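PDB 5V2D: dioxygenase from Pseudomonas brassicacearum, which probably cleaves the central double bond of lignin-derived stilbenes with molecular oxygen, using an iron centre held by four histidines. Local coordinates for residues 251-256 with 300-305. Residues are numbered along the deposited sequence; the frame is centred on the assembly and turned at random.
Sequences PLIPLT and GFQGHT. With FE (Fe (III) ion), chain E.
Q302 lays its aliphatic arm against the ring of P251, CG lying 3.9 Å from CB of the proline. A bend at chi2 (97°) lets the amide turn along the backbone of 251-256, where NE2 donates to the carbonyl O of L252 at 3.0 Å. The oxygen lies close to the amide plane of Q302, but the donor stands well above the carbonyl plane of L252, with a C=O...N angle of 102°. Glutamine suits the place because its methylenes can lie against the CB corner of the P251 ring while the NH2 still reaches a main-chain oxygen. Its OE1, buried without a polar partner in the model, rests 3.3 Å from CA of I253. Branching at CB suits isoleucine to its place, for the two arms divide the work: CG1 passes 3.5 Å from OE1 of Q302, while CG2, anti to the backbone N, meets CB of F301 at 3.9 Å. P254, centre of an inverse gamma turn, suits the bend between two strands and sets CG and CD against O of G300, an oxygen also lacking a polar partner in the model. Two residues beyond Q302, H304 binds the iron through NE2, with H188, H239 and H495 completing the histidine set of this carotenoid-oxygenase propeller; E372 accepts from its ND1. The contact thus joins strand 247-252 and the turn that follows it to the start of strand 301-311, with strand 276-283 against Q302 and W271 against P254 and F301.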
loop_
_atom_site.group_PDB
_atom_site.type_symbol
_atom_site.label_atom_id
_atom_site.label_comp_id
_atom_site.label_asym_id
_atom_site.label_seq_id
_atom_site.Cartn_x
_atom_site.Cartn_y
_atom_site.Cartn_z
ATOM N N PRO A 251 4.350 1.006 14.173
ATOM C CA PRO A 251 5.633 1.670 13.854
ATOM C C PRO A 251 5.365 3.139 13.542
ATOM O O PRO A 251 4.742 3.491 12.533
ATOM C CB PRO A 251 6.160 0.893 12.624
ATOM C CG PRO A 251 5.130 -0.200 12.400
ATOM C CD PRO A 251 3.866 0.205 13.048
ATOM N N LEU A 252 5.858 4.037 14.372
ATOM C CA LEU A 252 5.763 5.469 14.120
ATOM C C LEU A 252 6.975 5.914 13.324
ATOM O O LEU A 252 8.107 5.915 13.821
ATOM C CB LEU A 252 5.730 6.289 15.438
ATOM C CG LEU A 252 4.329 6.411 16.004
ATOM C CD1 LEU A 252 3.887 5.044 16.468
ATOM C CD2 LEU A 252 4.284 7.384 17.130
ATOM N N ILE A 253 6.726 6.265 12.087
ATOM C CA ILE A 253 7.731 6.763 11.162
ATOM C C ILE A 253 8.068 8.223 11.575
ATOM O O ILE A 253 7.149 8.960 11.981
ATOM C CB ILE A 253 7.148 6.730 9.751
ATOM C CG1 ILE A 253 6.866 5.271 9.334
ATOM C CG2 ILE A 253 8.084 7.376 8.735
ATOM C CD1 ILE A 253 5.914 5.155 8.132
ATOM N N PRO A 254 9.355 8.631 11.501
ATOM C CA PRO A 254 9.703 9.998 11.916
ATOM C C PRO A 254 9.254 11.121 10.964
ATOM O O PRO A 254 10.043 12.033 10.655
ATOM C CB PRO A 254 11.267 10.003 11.979
ATOM C CG PRO A 254 11.693 8.631 11.806
ATOM C CD PRO A 254 10.543 7.803 11.252
ATOM N N LEU A 255 8.006 11.073 10.545
ATOM C CA LEU A 255 7.348 12.078 9.755
ATOM C C LEU A 255 6.294 12.679 10.682
ATOM O O LEU A 255 5.289 11.977 10.995
ATOM C CB LEU A 255 6.627 11.424 8.583
ATOM C CG LEU A 255 7.481 11.048 7.413
ATOM C CD1 LEU A 255 6.713 10.210 6.417
ATOM C CD2 LEU A 255 8.068 12.281 6.711
ATOM N N THR A 256 6.462 13.945 11.096
ATOM C CA THR A 256 5.572 14.563 12.095
ATOM C C THR A 256 4.645 15.581 11.521
ATOM O O THR A 256 4.905 16.151 10.464
ATOM C CB THR A 256 6.371 15.226 13.261
ATOM O OG1 THR A 256 7.335 16.147 12.739
ATOM C CG2 THR A 256 7.122 14.166 13.986
ATOM N N GLY A 300 15.995 6.804 9.954
ATOM C CA GLY A 300 15.611 5.605 9.280
ATOM C C GLY A 300 14.091 5.550 9.227
ATOM O O GLY A 300 13.439 6.192 10.023
ATOM N N PHE A 301 13.548 4.756 8.334
ATOM C CA PHE A 301 12.113 4.611 8.319
ATOM C C PHE A 301 11.612 3.203 7.957
ATOM O O PHE A 301 12.168 2.422 7.153
ATOM C CB PHE A 301 11.376 5.730 7.580
ATOM C CG PHE A 301 11.194 5.463 6.145
ATOM C CD1 PHE A 301 12.132 5.815 5.249
ATOM C CD2 PHE A 301 10.067 4.732 5.760
ATOM C CE1 PHE A 301 11.950 5.513 3.894
ATOM C CE2 PHE A 301 9.905 4.366 4.492
ATOM C CZ PHE A 301 10.839 4.762 3.515
ATOM N N GLN A 302 10.563 2.902 8.671
ATOM C CA GLN A 302 9.949 1.575 8.665
ATOM C C GLN A 302 9.138 1.418 7.367
ATOM O O GLN A 302 8.213 2.233 7.111
ATOM C CB GLN A 302 9.008 1.440 9.845
ATOM C CG GLN A 302 9.676 1.671 11.213
ATOM C CD GLN A 302 9.491 3.081 11.757
ATOM O OE1 GLN A 302 9.676 4.052 11.024
ATOM N NE2 GLN A 302 9.171 3.190 13.032
ATOM N N GLY A 303 9.447 0.419 6.577
ATOM C CA GLY A 303 8.615 0.073 5.363
ATOM C C GLY A 303 7.404 -0.788 5.718
ATOM O O GLY A 303 7.026 -0.917 6.884
ATOM N N HIS A 304 6.816 -1.399 4.692
ATOM C CA HIS A 304 5.647 -2.256 4.862
ATOM C C HIS A 304 5.972 -3.544 5.608
ATOM O O HIS A 304 7.007 -4.147 5.402
ATOM C CB HIS A 304 5.104 -2.622 3.475
ATOM C CG HIS A 304 4.436 -1.478 2.834
ATOM N ND1 HIS A 304 4.971 -0.791 1.773
ATOM C CD2 HIS A 304 3.210 -0.962 3.050
ATOM C CE1 HIS A 304 4.119 0.173 1.436
ATOM N NE2 HIS A 304 3.055 0.085 2.203
ATOM N N THR A 305 5.036 -3.990 6.413
ATOM C CA THR A 305 5.148 -5.266 7.094
ATOM C C THR A 305 5.105 -6.444 6.156
ATOM O O THR A 305 4.114 -6.640 5.436
ATOM C CB THR A 305 4.000 -5.371 8.108
ATOM O OG1 THR A 305 4.061 -4.253 8.988
ATOM C CG2 THR A 305 4.057 -6.657 8.929
HETATM FE FE FE E . 1.184 0.966 1.915
HETATM O O HOH W 1 1.645 2.366 0.471
#